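Local coordinates for Di-haem cytochrome c peroxidase family protein (Burkholderia thailandensis E264, PDB 6NX0), which probably acts as a peroxidase of the dihaem cytochrome c peroxidase family, carrying two covalently bound c-type haems and displaying an unusually stable bis-Fe(IV) state, at residues A[88-93]-A[316-321]; A[102-107]-A[234-239]; A[163-168]-A[372-377]; A[196-201]-A[259-264]. One frame throughout, in Å; residues are numbered along the deposited sequence. Where two conformers were deposited one is given.

Contact 1 of 4, residues A[88-93]-A[316-321]; sequences VDPTAA and RSLFTD
The guanidinium of R316 has the T91 methyl CG2 on one face, 3.6 Å above the plane and over its centre, with T91 OG1 above that plane as well, while D89 OD2 approaches the group obliquely. The carboxylate belongs to an Asx turn within the loop between strand 81-84 and helix 99-109, in which the amide N of T91 donates to D89 OD1 at 3.0 Å from above the carboxylate plane. Across the contact, R316 NH2 and D89 OD2 form a salt bridge of 3.1 Å, weak as a hydrogen bond because the N-H...O angle is only 134°. The two charged planes are tilted 30° to each other, and D89 OD1 also lies near NH1 without a hydrogen bond being formed; OD2 makes the single bond. R316 was modelled in two conformers and the bridge describes one of them, so its permanence is doubtful. The extended chain from CG to NE carries the charge along the turn, with T91 CG2 beside it. For T91, chi1 of 73° tucks OG1 between the backbone N and the carbonyl carbon, next to the D89 carboxylate, and turns CG2 onto the arginine. The 316-321 loop also holds the second haem's axial ligand, H305 ND1 donating to F319 O. Deeper in, L318 also packs on Y168, and its side chain runs past that of P90 in the opposite direction, with L318 CD1 lying 3.8 Å from P90 CB.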
# COMPACT_ATOMS: atom_id res chain seq x y z
N VAL A 88 -16.03 -7.57 4.93
CA VAL A 88 -15.48 -6.83 6.05
C VAL A 88 -15.96 -5.40 5.97
O VAL A 88 -15.88 -4.76 4.91
CB VAL A 88 -13.95 -6.90 6.07
CG1 VAL A 88 -13.38 -5.86 7.03
CG2 VAL A 88 -13.47 -8.28 6.48
N ASP A 89 -16.47 -4.88 7.08
CA ASP A 89 -16.91 -3.50 7.15
C ASP A 89 -15.92 -2.68 7.98
O ASP A 89 -15.81 -2.90 9.19
CB ASP A 89 -18.30 -3.42 7.78
CG ASP A 89 -18.88 -2.02 7.79
OD1 ASP A 89 -18.17 -1.06 7.42
OD2 ASP A 89 -20.06 -1.88 8.17
N PRO A 90 -15.19 -1.73 7.38
CA PRO A 90 -14.23 -0.95 8.18
C PRO A 90 -14.87 -0.13 9.28
O PRO A 90 -14.18 0.21 10.26
CB PRO A 90 -13.57 -0.05 7.12
CG PRO A 90 -14.63 0.11 6.07
CD PRO A 90 -15.25 -1.26 5.99
N THR A 91 -16.14 0.23 9.16
CA THR A 91 -16.80 0.99 10.22
C THR A 91 -17.06 0.15 11.46
O THR A 91 -17.42 0.71 12.50
CB THR A 91 -18.14 1.57 9.72
OG1 THR A 91 -19.12 0.54 9.58
CG2 THR A 91 -17.96 2.28 8.38
N ALA A 92 -16.89 -1.17 11.38
CA ALA A 92 -17.15 -2.06 12.51
C ALA A 92 -15.92 -2.29 13.38
O ALA A 92 -16.06 -2.81 14.50
CB ALA A 92 -17.67 -3.40 12.00
N ALA A 93 -14.74 -1.91 12.92
CA ALA A 93 -13.55 -2.01 13.74
C ALA A 93 -13.65 -1.06 14.93
O ALA A 93 -14.27 -0.00 14.87
CB ALA A 93 -12.30 -1.69 12.92
N ARG A 316 -15.92 5.10 5.50
CA ARG A 316 -16.49 4.35 4.40
C ARG A 316 -15.88 4.75 3.06
O ARG A 316 -16.32 4.25 2.02
CB ARG A 316 -18.02 4.51 4.38
CG ARG A 316 -18.75 3.80 5.55
CD ARG A 316 -20.28 3.74 5.36
NE ARG A 316 -20.96 2.78 6.24
CZ ARG A 316 -20.80 1.46 6.19
NH1 ARG A 316 -19.97 0.92 5.31
NH2 ARG A 316 -21.46 0.66 7.02
N SER A 317 -14.87 5.62 3.05
CA SER A 317 -14.19 6.02 1.82
C SER A 317 -12.70 5.82 2.03
O SER A 317 -11.96 6.77 2.30
CB SER A 317 -14.51 7.44 1.43
OG SER A 317 -15.88 7.58 1.09
N LEU A 318 -12.27 4.57 1.88
CA LEU A 318 -10.85 4.26 1.97
C LEU A 318 -10.22 4.10 0.59
O LEU A 318 -8.99 3.98 0.50
CB LEU A 318 -10.63 2.99 2.81
CG LEU A 318 -11.12 3.12 4.27
CD1 LEU A 318 -11.00 1.81 5.02
CD2 LEU A 318 -10.37 4.22 5.00
N PHE A 319 -11.02 4.14 -0.48
CA PHE A 319 -10.53 4.12 -1.85
C PHE A 319 -9.80 2.82 -2.18
O PHE A 319 -8.89 2.78 -3.01
CB PHE A 319 -9.69 5.37 -2.13
CG PHE A 319 -10.53 6.61 -2.08
CD1 PHE A 319 -11.24 7.02 -3.19
CD2 PHE A 319 -10.68 7.30 -0.90
CE1 PHE A 319 -12.07 8.14 -3.12
CE2 PHE A 319 -11.52 8.42 -0.84
CZ PHE A 319 -12.20 8.83 -1.95
N THR A 320 -10.26 1.76 -1.54
CA THR A 320 -9.86 0.40 -1.82
C THR A 320 -10.80 -0.51 -1.05
O THR A 320 -11.27 -0.16 0.03
CB THR A 320 -8.41 0.09 -1.43
OG1 THR A 320 -8.21 -1.31 -1.69
CG2 THR A 320 -8.13 0.41 0.03
N ASP A 321 -11.05 -1.68 -1.64
CA ASP A 321 -11.72 -2.76 -0.94
C ASP A 321 -10.75 -3.76 -0.35
O ASP A 321 -11.18 -4.77 0.22
CB ASP A 321 -12.72 -3.45 -1.89
CG ASP A 321 -12.07 -4.12 -3.09
OD1 ASP A 321 -10.83 -4.04 -3.27
OD2 ASP A 321 -12.84 -4.72 -3.90

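Contact 2 of 4, residues A[102-107]-A[234-239]; sequences AALGKR and AGRFGP
L104 leaves helix 99-109 with its CB directed at the end of helix 228-237, where F237 and R236 receive it. CB itself stays back from the opposite segment, and chi1 of -169° sets CG anti to the backbone N and carries the branch point outward across the gap. From CG the two methyls part company. CD1 remains more than 6 Å from both R236 and F237; the L104 side chain as a whole also packs on A232 and L233, one turn earlier in the same helix. CD2 is the tip that makes the contact, 4.1 Å from F237 CE2 and 4.4 Å from R236 CB. It reaches the phenyl group obliquely, and the leucine and phenylalanine side chains slide past each other in opposite directions, giving a loose apolar touch of small area. The ring is covered on one face by its own neighbour: R236 CG sits 3.7 Å above the plane, over the centre. Beyond that methylene, the R236 guanidinium turns back to the beginning of helix 99-109, with a weak hydrogen bond to T100 OG1 and a long, weak ion pair to D98. Helix 228-237 stops immediately after the ring. G238 takes a positive phi of 103° that suits glycine, while its N still donates to A234 O at 2.8 Å. The contact is thus plain surface packing between two helices away from the haem sites: F237 is wedged among L101 of helix 99-109 and V251 and E254 of helix 245-260, and its carbonyl O accepts from R247 of that third helix.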
# COMPACT_ATOMS: atom_id res chain seq x y z
N ALA A 102 1.30 2.74 22.34
CA ALA A 102 1.44 3.45 21.07
C ALA A 102 2.68 4.33 21.09
O ALA A 102 3.37 4.47 20.07
CB ALA A 102 0.19 4.27 20.80
N ALA A 103 2.99 4.93 22.24
CA ALA A 103 4.18 5.77 22.33
C ALA A 103 5.45 4.94 22.19
O ALA A 103 6.44 5.39 21.61
CB ALA A 103 4.17 6.54 23.64
N LEU A 104 5.45 3.72 22.74
CA LEU A 104 6.60 2.83 22.55
C LEU A 104 6.76 2.45 21.08
O LEU A 104 7.88 2.40 20.56
CB LEU A 104 6.41 1.59 23.41
CG LEU A 104 7.58 0.64 23.59
CD1 LEU A 104 8.82 1.37 24.03
CD2 LEU A 104 7.12 -0.37 24.64
N GLY A 105 5.65 2.19 20.40
CA GLY A 105 5.73 1.93 18.97
C GLY A 105 6.30 3.10 18.20
O GLY A 105 7.10 2.91 17.27
N LYS A 106 5.90 4.32 18.55
CA LYS A 106 6.43 5.50 17.89
C LYS A 106 7.92 5.65 18.16
O LYS A 106 8.70 6.01 17.26
CB LYS A 106 5.66 6.74 18.34
CG LYS A 106 5.97 7.98 17.52
CD LYS A 106 5.13 9.20 17.94
CE LYS A 106 5.39 10.39 17.04
NZ LYS A 106 4.65 11.60 17.53
N ARG A 107 8.35 5.34 19.38
CA ARG A 107 9.77 5.34 19.70
C ARG A 107 10.54 4.40 18.78
O ARG A 107 11.59 4.76 18.25
CB ARG A 107 9.96 4.96 21.18
CG ARG A 107 11.36 4.95 21.62
CD ARG A 107 11.47 4.64 23.10
NE ARG A 107 12.88 4.60 23.43
CZ ARG A 107 13.39 4.74 24.64
NH1 ARG A 107 12.60 4.90 25.69
NH2 ARG A 107 14.71 4.72 24.79
N ALA A 234 12.03 -4.09 27.92
CA ALA A 234 12.13 -5.01 29.04
C ALA A 234 11.24 -4.56 30.19
O ALA A 234 10.63 -5.39 30.88
CB ALA A 234 13.58 -5.12 29.48
N GLY A 235 11.15 -3.25 30.42
CA GLY A 235 10.29 -2.75 31.49
C GLY A 235 8.84 -3.14 31.29
O GLY A 235 8.13 -3.48 32.24
N ARG A 236 8.38 -3.10 30.04
CA ARG A 236 7.00 -3.39 29.69
C ARG A 236 6.76 -4.88 29.49
O ARG A 236 5.72 -5.41 29.90
CB ARG A 236 6.63 -2.61 28.43
CG ARG A 236 5.29 -2.92 27.80
CD ARG A 236 4.17 -2.30 28.56
NE ARG A 236 2.89 -2.68 27.97
CZ ARG A 236 1.95 -1.83 27.55
NH1 ARG A 236 0.84 -2.31 27.03
NH2 ARG A 236 2.11 -0.52 27.67
N PHE A 237 7.70 -5.58 28.85
CA PHE A 237 7.46 -6.94 28.40
C PHE A 237 8.27 -7.99 29.14
O PHE A 237 8.08 -9.19 28.89
CB PHE A 237 7.77 -7.04 26.90
CG PHE A 237 6.84 -6.25 26.03
CD1 PHE A 237 5.56 -6.68 25.83
CD2 PHE A 237 7.27 -5.10 25.39
CE1 PHE A 237 4.69 -5.97 25.02
CE2 PHE A 237 6.41 -4.39 24.56
CZ PHE A 237 5.13 -4.84 24.38
N GLY A 238 9.17 -7.58 30.02
CA GLY A 238 9.96 -8.50 30.80
C GLY A 238 11.37 -8.67 30.31
O GLY A 238 11.69 -8.39 29.16
N PRO A 239 12.26 -9.17 31.18
CA PRO A 239 13.69 -9.22 30.85
C PRO A 239 14.03 -10.18 29.73
O PRO A 239 15.12 -10.05 29.15
CB PRO A 239 14.35 -9.64 32.17
CG PRO A 239 13.26 -10.36 32.92
CD PRO A 239 11.98 -9.64 32.55

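Contact 3 of 4, residues A[163-168]-A[372-377]; sequences LLYVRY and LRNVAI. With HEC (heme c), chain B.
L164 and Y165 face R373 and N374 from the middle positions of two type II beta turns, L163 to V166 and L372 to V375, each running on into a short 3-10 segment. Y165 and N374 hold the third position of their turns, both with positive phi. The Y165 ring carries the contact. R373 CD lies over the centre of one face, 3.7 Å from the ring centroid and 12° off its normal, a CH-pi contact. The guanidinium beyond it is too far along for more than a weak cation-pi attraction, and its plane is inclined 40° to the ring; its charge is instead paired with D273. The N374 amide comes to the ring's edge, with ND2 4.0 Å from Y165 CE2, and the same ND2 is 3.9 Å from L164 CD1. The phenol oxygen is fixed by D459 OD2 and F268 N, and N374 OD1 accepts from D459 N, so the phenol and the asparagine amide are tied to the loops that hold F268 and D459, and the arginine to helix 271-276. The turns also look outward to the two cofactors. L163 CD2 rests 3.5 Å from C3A of the haem linked to C122 and C125, and V166 CG2 lies near its propionate; L372 and V375 touch the other haem. This matched pairing of turns, each beside its own haem, is consistent with the two cytochrome c-like halves of the family meeting here. Behind 372-377 stand helices 444-455 and 390-399, with L454 against L372 and V375, and L390 against V375 and A376.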
# COMPACT_ATOMS: atom_id res chain seq x y z
N LEU A 163 1.64 4.96 5.24
CA LEU A 163 1.08 4.17 6.33
C LEU A 163 -0.12 4.79 7.02
O LEU A 163 -0.71 4.15 7.88
CB LEU A 163 2.15 3.87 7.39
CG LEU A 163 3.43 3.21 6.87
CD1 LEU A 163 4.37 2.87 8.02
CD2 LEU A 163 3.12 1.98 6.07
N LEU A 164 -0.52 6.01 6.66
CA LEU A 164 -1.80 6.46 7.18
C LEU A 164 -2.89 5.53 6.67
O LEU A 164 -2.83 5.03 5.54
CB LEU A 164 -2.08 7.91 6.78
CG LEU A 164 -1.13 8.97 7.37
CD1 LEU A 164 -1.57 10.32 6.88
CD2 LEU A 164 -1.07 8.94 8.89
N TYR A 165 -3.88 5.27 7.53
CA TYR A 165 -5.04 4.41 7.24
C TYR A 165 -4.68 2.92 7.17
O TYR A 165 -5.53 2.09 6.83
CB TYR A 165 -5.79 4.87 5.97
CG TYR A 165 -6.08 6.34 6.05
CD1 TYR A 165 -7.08 6.83 6.87
CD2 TYR A 165 -5.29 7.24 5.37
CE1 TYR A 165 -7.31 8.19 6.99
CE2 TYR A 165 -5.51 8.62 5.48
CZ TYR A 165 -6.52 9.07 6.30
OH TYR A 165 -6.77 10.43 6.45
N VAL A 166 -3.42 2.56 7.45
CA VAL A 166 -3.03 1.16 7.36
C VAL A 166 -3.76 0.30 8.38
O VAL A 166 -3.86 -0.91 8.19
CB VAL A 166 -1.49 1.04 7.51
CG1 VAL A 166 -1.04 1.22 8.96
CG2 VAL A 166 -0.97 -0.31 6.93
N ARG A 167 -4.27 0.89 9.46
CA ARG A 167 -5.00 0.12 10.46
C ARG A 167 -6.27 -0.52 9.91
O ARG A 167 -6.82 -1.44 10.54
CB ARG A 167 -5.33 1.00 11.67
CG ARG A 167 -6.40 2.06 11.43
CD ARG A 167 -6.61 2.88 12.71
NE ARG A 167 -7.75 3.77 12.61
CZ ARG A 167 -8.19 4.54 13.61
NH1 ARG A 167 -7.56 4.51 14.76
NH2 ARG A 167 -9.25 5.34 13.45
N TYR A 168 -6.74 -0.09 8.75
CA TYR A 168 -7.93 -0.67 8.14
C TYR A 168 -7.63 -1.82 7.19
O TYR A 168 -8.57 -2.40 6.66
CB TYR A 168 -8.72 0.42 7.40
CG TYR A 168 -9.24 1.49 8.31
CD1 TYR A 168 -10.37 1.29 9.08
CD2 TYR A 168 -8.58 2.71 8.43
CE1 TYR A 168 -10.82 2.27 9.95
CE2 TYR A 168 -9.04 3.69 9.29
CZ TYR A 168 -10.15 3.45 10.04
OH TYR A 168 -10.63 4.39 10.92
N LEU A 372 -6.07 5.42 -2.05
CA LEU A 372 -5.61 6.60 -2.78
C LEU A 372 -5.52 7.86 -1.92
O LEU A 372 -5.20 8.93 -2.45
CB LEU A 372 -6.52 6.85 -4.00
CG LEU A 372 -6.58 5.68 -4.99
CD1 LEU A 372 -7.44 6.03 -6.19
CD2 LEU A 372 -5.18 5.30 -5.44
N ARG A 373 -5.80 7.77 -0.62
CA ARG A 373 -5.62 8.96 0.21
C ARG A 373 -4.15 9.36 0.21
O ARG A 373 -3.26 8.52 0.32
CB ARG A 373 -6.11 8.71 1.63
CG ARG A 373 -7.65 8.59 1.66
CD ARG A 373 -8.18 8.11 2.97
NE ARG A 373 -9.64 8.28 3.09
CZ ARG A 373 -10.23 9.41 3.47
NH1 ARG A 373 -9.50 10.49 3.73
NH2 ARG A 373 -11.55 9.47 3.55
N ASN A 374 -3.92 10.66 0.07
CA ASN A 374 -2.60 11.29 -0.02
C ASN A 374 -1.80 10.86 -1.23
O ASN A 374 -0.59 11.11 -1.29
CB ASN A 374 -1.80 11.08 1.26
CG ASN A 374 -2.48 11.74 2.42
OD1 ASN A 374 -2.55 12.98 2.46
ND2 ASN A 374 -3.00 10.95 3.34
N VAL A 375 -2.46 10.31 -2.26
CA VAL A 375 -1.72 9.86 -3.45
C VAL A 375 -1.00 11.02 -4.11
O VAL A 375 0.10 10.84 -4.66
CB VAL A 375 -2.68 9.12 -4.41
CG1 VAL A 375 -3.70 10.07 -5.02
CG2 VAL A 375 -1.87 8.36 -5.49
N ALA A 376 -1.56 12.23 -4.05
CA ALA A 376 -1.02 13.33 -4.84
C ALA A 376 0.28 13.92 -4.30
O ALA A 376 0.86 14.80 -4.94
CB ALA A 376 -2.07 14.43 -4.95
N ILE A 377 0.78 13.45 -3.14
CA ILE A 377 2.06 13.91 -2.59
C ILE A 377 3.16 12.89 -2.78
O ILE A 377 4.31 13.16 -2.36
CB ILE A 377 1.94 14.31 -1.11
CG1 ILE A 377 1.72 13.09 -0.19
CG2 ILE A 377 0.84 15.34 -0.90
CD1 ILE A 377 1.67 13.42 1.27
FE HEC B . 7.92 -0.09 5.42
CHA HEC B . 5.45 -1.52 3.46
CHB HEC B . 5.96 -0.48 8.16
CHC HEC B . 10.64 0.39 7.47
CHD HEC B . 10.00 0.16 2.68
NA HEC B . 6.03 -0.77 5.72
C1A HEC B . 5.19 -1.35 4.79
C2A HEC B . 3.96 -1.68 5.45
C3A HEC B . 4.06 -1.29 6.72
C4A HEC B . 5.40 -0.80 6.95
CMA HEC B . 3.05 -1.52 7.84
CAA HEC B . 2.76 -2.37 4.77
CBA HEC B . 1.74 -1.33 4.31
CGA HEC B . 0.62 -1.91 3.50
O1A HEC B . -0.34 -1.13 3.25
O2A HEC B . 0.74 -3.08 3.01
NB HEC B . 8.27 -0.07 7.42
C1B HEC B . 7.30 -0.28 8.39
C2B HEC B . 7.93 -0.20 9.68
C3B HEC B . 9.25 -0.06 9.50
C4B HEC B . 9.47 0.06 8.07
CMB HEC B . 7.18 -0.33 11.01
CAB HEC B . 10.36 0.10 10.55
CBB HEC B . 10.52 -1.22 11.34
NC HEC B . 9.91 0.24 5.13
C1C HEC B . 10.85 0.46 6.12
C2C HEC B . 12.04 0.96 5.47
C3C HEC B . 11.88 0.94 4.15
C4C HEC B . 10.54 0.45 3.91
CMC HEC B . 13.25 1.54 6.23
CAC HEC B . 12.72 1.68 3.10
CBC HEC B . 14.12 1.06 2.94
ND HEC B . 7.73 -0.54 3.45
C1D HEC B . 8.73 -0.32 2.48
C2D HEC B . 8.25 -0.85 1.22
C3D HEC B . 6.90 -1.42 1.48
C4D HEC B . 6.63 -1.19 2.87
CMD HEC B . 9.05 -0.92 -0.06
CAD HEC B . 6.00 -2.14 0.46
CBD HEC B . 6.61 -3.50 0.22
CGD HEC B . 5.66 -4.48 -0.44
O1D HEC B . 4.51 -4.09 -0.74
O2D HEC B . 6.15 -5.62 -0.72
O HOH W 1 8.49 -2.20 5.40

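Contact 4 of 4, residues A[196-201]-A[259-264]; sequences DTLAEQ and YLQSDE. With HEC (heme c), chain B.
Apolar packing joins L198, the first residue of helix 198-201, to L260 at the end of helix 245-260. L198 CD2 meets L260 CD1 at 3.9 Å as the two side chains cross at a slant, and L198 CD1 lies 4.0 Å from L260 CB. That second methyl also touches Q261 CG at 4.1 Å, the aliphatic part of an otherwise polar chain. Facing the cofactor, L198 CD2 is 3.5 Å from the haem methyl CMA. L260 CD1 is close to the same methyl, so the leucine pair abuts the porphyrin's edge at CMA. Hydrogen bonds shape each segment separately. T197 is the N-cap of helix 198-201, its OG1 accepting from E200 N, and the E200 carboxylate takes the amide of D196 from above its plane. On the other side, Y259 O accepts from both S262 N and S262 OG, the hydroxyl approaching in the carbonyl plane, which secures the turn where helix 245-260 ends. Polar contact with the cofactor falls to Q201. CG sits anti to the backbone N (chi1 -178°) and the chain bends at chi2 (-78°), bringing the amide over the pyrrole of NA, with NE2 3.1 Å from C4A. The same NE2 gives a weak 2.8 Å hydrogen bond to the water coordinated to the iron at 2.2 Å. H126 is the axial residue of this haem, and the glutamine lies on the water's side. An iron-bound water opposite a protein axial ligand, hydrogen-bonded weakly to a glutamine, is consistent with a peroxidatic haem site.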
# COMPACT_ATOMS: atom_id res chain seq x y z
N ASP A 196 0.20 -11.16 7.70
CA ASP A 196 -1.20 -11.17 8.07
C ASP A 196 -1.55 -9.99 8.97
O ASP A 196 -2.69 -9.53 8.96
CB ASP A 196 -1.53 -12.49 8.78
CG ASP A 196 -3.00 -12.79 8.84
OD1 ASP A 196 -3.69 -12.63 7.81
OD2 ASP A 196 -3.47 -13.21 9.94
N THR A 197 -0.56 -9.47 9.71
CA THR A 197 -0.77 -8.43 10.71
C THR A 197 0.40 -7.45 10.68
O THR A 197 1.46 -7.74 10.14
CB THR A 197 -0.85 -9.00 12.12
OG1 THR A 197 0.41 -9.56 12.47
CG2 THR A 197 -1.95 -10.08 12.23
N LEU A 198 0.15 -6.27 11.24
CA LEU A 198 1.21 -5.27 11.41
C LEU A 198 2.37 -5.80 12.25
O LEU A 198 3.53 -5.48 11.99
CB LEU A 198 0.62 -4.01 12.04
CG LEU A 198 -0.33 -3.25 11.12
CD1 LEU A 198 -1.16 -2.22 11.89
CD2 LEU A 198 0.47 -2.55 10.01
N ALA A 199 2.09 -6.62 13.26
CA ALA A 199 3.17 -7.17 14.06
C ALA A 199 4.10 -8.04 13.22
O ALA A 199 5.33 -7.95 13.34
CB ALA A 199 2.59 -7.97 15.23
N GLU A 200 3.53 -8.88 12.35
CA GLU A 200 4.33 -9.73 11.47
C GLU A 200 5.05 -8.93 10.39
O GLU A 200 6.15 -9.31 9.96
CB GLU A 200 3.42 -10.78 10.82
CG GLU A 200 4.13 -11.68 9.83
CD GLU A 200 3.19 -12.65 9.09
OE1 GLU A 200 1.97 -12.66 9.37
OE2 GLU A 200 3.70 -13.41 8.23
N GLN A 201 4.44 -7.83 9.94
CA GLN A 201 5.00 -7.06 8.83
C GLN A 201 6.43 -6.61 9.11
O GLN A 201 7.26 -6.59 8.19
CB GLN A 201 4.10 -5.85 8.55
CG GLN A 201 4.52 -4.97 7.37
CD GLN A 201 5.66 -4.05 7.70
OE1 GLN A 201 5.84 -3.65 8.86
NE2 GLN A 201 6.46 -3.71 6.69
N TYR A 259 1.01 1.70 17.69
CA TYR A 259 1.25 3.01 17.11
C TYR A 259 0.49 3.17 15.80
O TYR A 259 -0.20 4.18 15.59
CB TYR A 259 2.75 3.25 16.91
CG TYR A 259 3.08 4.52 16.13
CD1 TYR A 259 2.54 5.74 16.48
CD2 TYR A 259 3.98 4.49 15.08
CE1 TYR A 259 2.89 6.90 15.79
CE2 TYR A 259 4.32 5.62 14.39
CZ TYR A 259 3.77 6.83 14.74
OH TYR A 259 4.12 7.98 14.06
N LEU A 260 0.61 2.19 14.92
CA LEU A 260 -0.01 2.33 13.62
C LEU A 260 -1.53 2.25 13.67
O LEU A 260 -2.18 2.66 12.71
CB LEU A 260 0.55 1.29 12.65
CG LEU A 260 2.06 1.43 12.39
CD1 LEU A 260 2.56 0.38 11.40
CD2 LEU A 260 2.41 2.84 11.88
N GLN A 261 -2.11 1.75 14.76
CA GLN A 261 -3.56 1.75 14.90
C GLN A 261 -4.08 2.96 15.68
O GLN A 261 -5.30 3.10 15.83
CB GLN A 261 -4.05 0.45 15.57
CG GLN A 261 -3.81 -0.81 14.71
CD GLN A 261 -4.08 -2.15 15.40
OE1 GLN A 261 -3.95 -3.21 14.77
NE2 GLN A 261 -4.47 -2.11 16.67
N SER A 262 -3.21 3.84 16.15
CA SER A 262 -3.66 4.99 16.92
C SER A 262 -4.39 5.97 16.00
O SER A 262 -4.19 6.01 14.78
CB SER A 262 -2.49 5.66 17.63
OG SER A 262 -1.58 6.29 16.74
N ASP A 263 -5.25 6.79 16.62
CA ASP A 263 -6.11 7.65 15.82
C ASP A 263 -5.32 8.66 15.01
O ASP A 263 -5.76 9.07 13.93
CB ASP A 263 -7.10 8.37 16.74
CG ASP A 263 -8.22 7.47 17.25
OD1 ASP A 263 -8.39 6.32 16.77
OD2 ASP A 263 -8.96 7.92 18.16
N GLU A 264 -4.15 9.09 15.49
CA GLU A 264 -3.42 10.08 14.72
C GLU A 264 -2.91 9.50 13.41
O GLU A 264 -2.53 10.26 12.52
CB GLU A 264 -2.26 10.67 15.54
CG GLU A 264 -1.09 9.76 15.80
CD GLU A 264 0.13 10.55 16.29
OE1 GLU A 264 0.16 11.79 16.12
OE2 GLU A 264 1.06 9.94 16.85
FE HEC B . 7.92 -0.09 5.42
CHA HEC B . 5.45 -1.52 3.46
CHB HEC B . 5.96 -0.48 8.16
CHC HEC B . 10.64 0.39 7.47
CHD HEC B . 10.00 0.16 2.68
NA HEC B . 6.03 -0.77 5.72
C1A HEC B . 5.19 -1.35 4.79
C2A HEC B . 3.96 -1.68 5.45
C3A HEC B . 4.06 -1.29 6.72
C4A HEC B . 5.40 -0.80 6.95
CMA HEC B . 3.05 -1.52 7.84
CAA HEC B . 2.76 -2.37 4.77
CBA HEC B . 1.74 -1.33 4.31
CGA HEC B . 0.62 -1.91 3.50
O1A HEC B . -0.34 -1.13 3.25
O2A HEC B . 0.74 -3.08 3.01
NB HEC B . 8.27 -0.07 7.42
C1B HEC B . 7.30 -0.28 8.39
C2B HEC B . 7.93 -0.20 9.68
C3B HEC B . 9.25 -0.06 9.50
C4B HEC B . 9.47 0.06 8.07
CMB HEC B . 7.18 -0.33 11.01
CAB HEC B . 10.36 0.10 10.55
CBB HEC B . 10.52 -1.22 11.34
NC HEC B . 9.91 0.24 5.13
C1C HEC B . 10.85 0.46 6.12
C2C HEC B . 12.04 0.96 5.47
C3C HEC B . 11.88 0.94 4.15
C4C HEC B . 10.54 0.45 3.91
CMC HEC B . 13.25 1.54 6.23
CAC HEC B . 12.72 1.68 3.10
CBC HEC B . 14.12 1.06 2.94
ND HEC B . 7.73 -0.54 3.45
C1D HEC B . 8.73 -0.32 2.48
C2D HEC B . 8.25 -0.85 1.22
C3D HEC B . 6.90 -1.42 1.48
C4D HEC B . 6.63 -1.19 2.87
CMD HEC B . 9.05 -0.92 -0.06
CAD HEC B . 6.00 -2.14 0.46
CBD HEC B . 6.61 -3.50 0.22
CGD HEC B . 5.66 -4.48 -0.44
O1D HEC B . 4.51 -4.09 -0.74
O2D HEC B . 6.15 -5.62 -0.72
O HOH W 1 8.49 -2.20 5.40

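Contacts 3 and 4 are buried and both touch the haem with the water-bound iron, whereas contacts 1 and 2 lie at the surface. Contact 4 is largely hydrocarbon around the cofactor; contact 3 is a buried join of polar and aromatic groups, probably between the two cytochrome c-like halves. The surface pair differ too: contact 1 is led by a salt bridge whose hydrogen bond is weak, contact 2 by loose apolar packing. R167 of contact 3 ties to D263 and Q261 O of contact 4, while R373 NE donates to S317 O of contact 1. Contact 2 adjoins contact 4 through Y259, packed on helix 99-109, and helices 228-237 and 245-260 are consecutive.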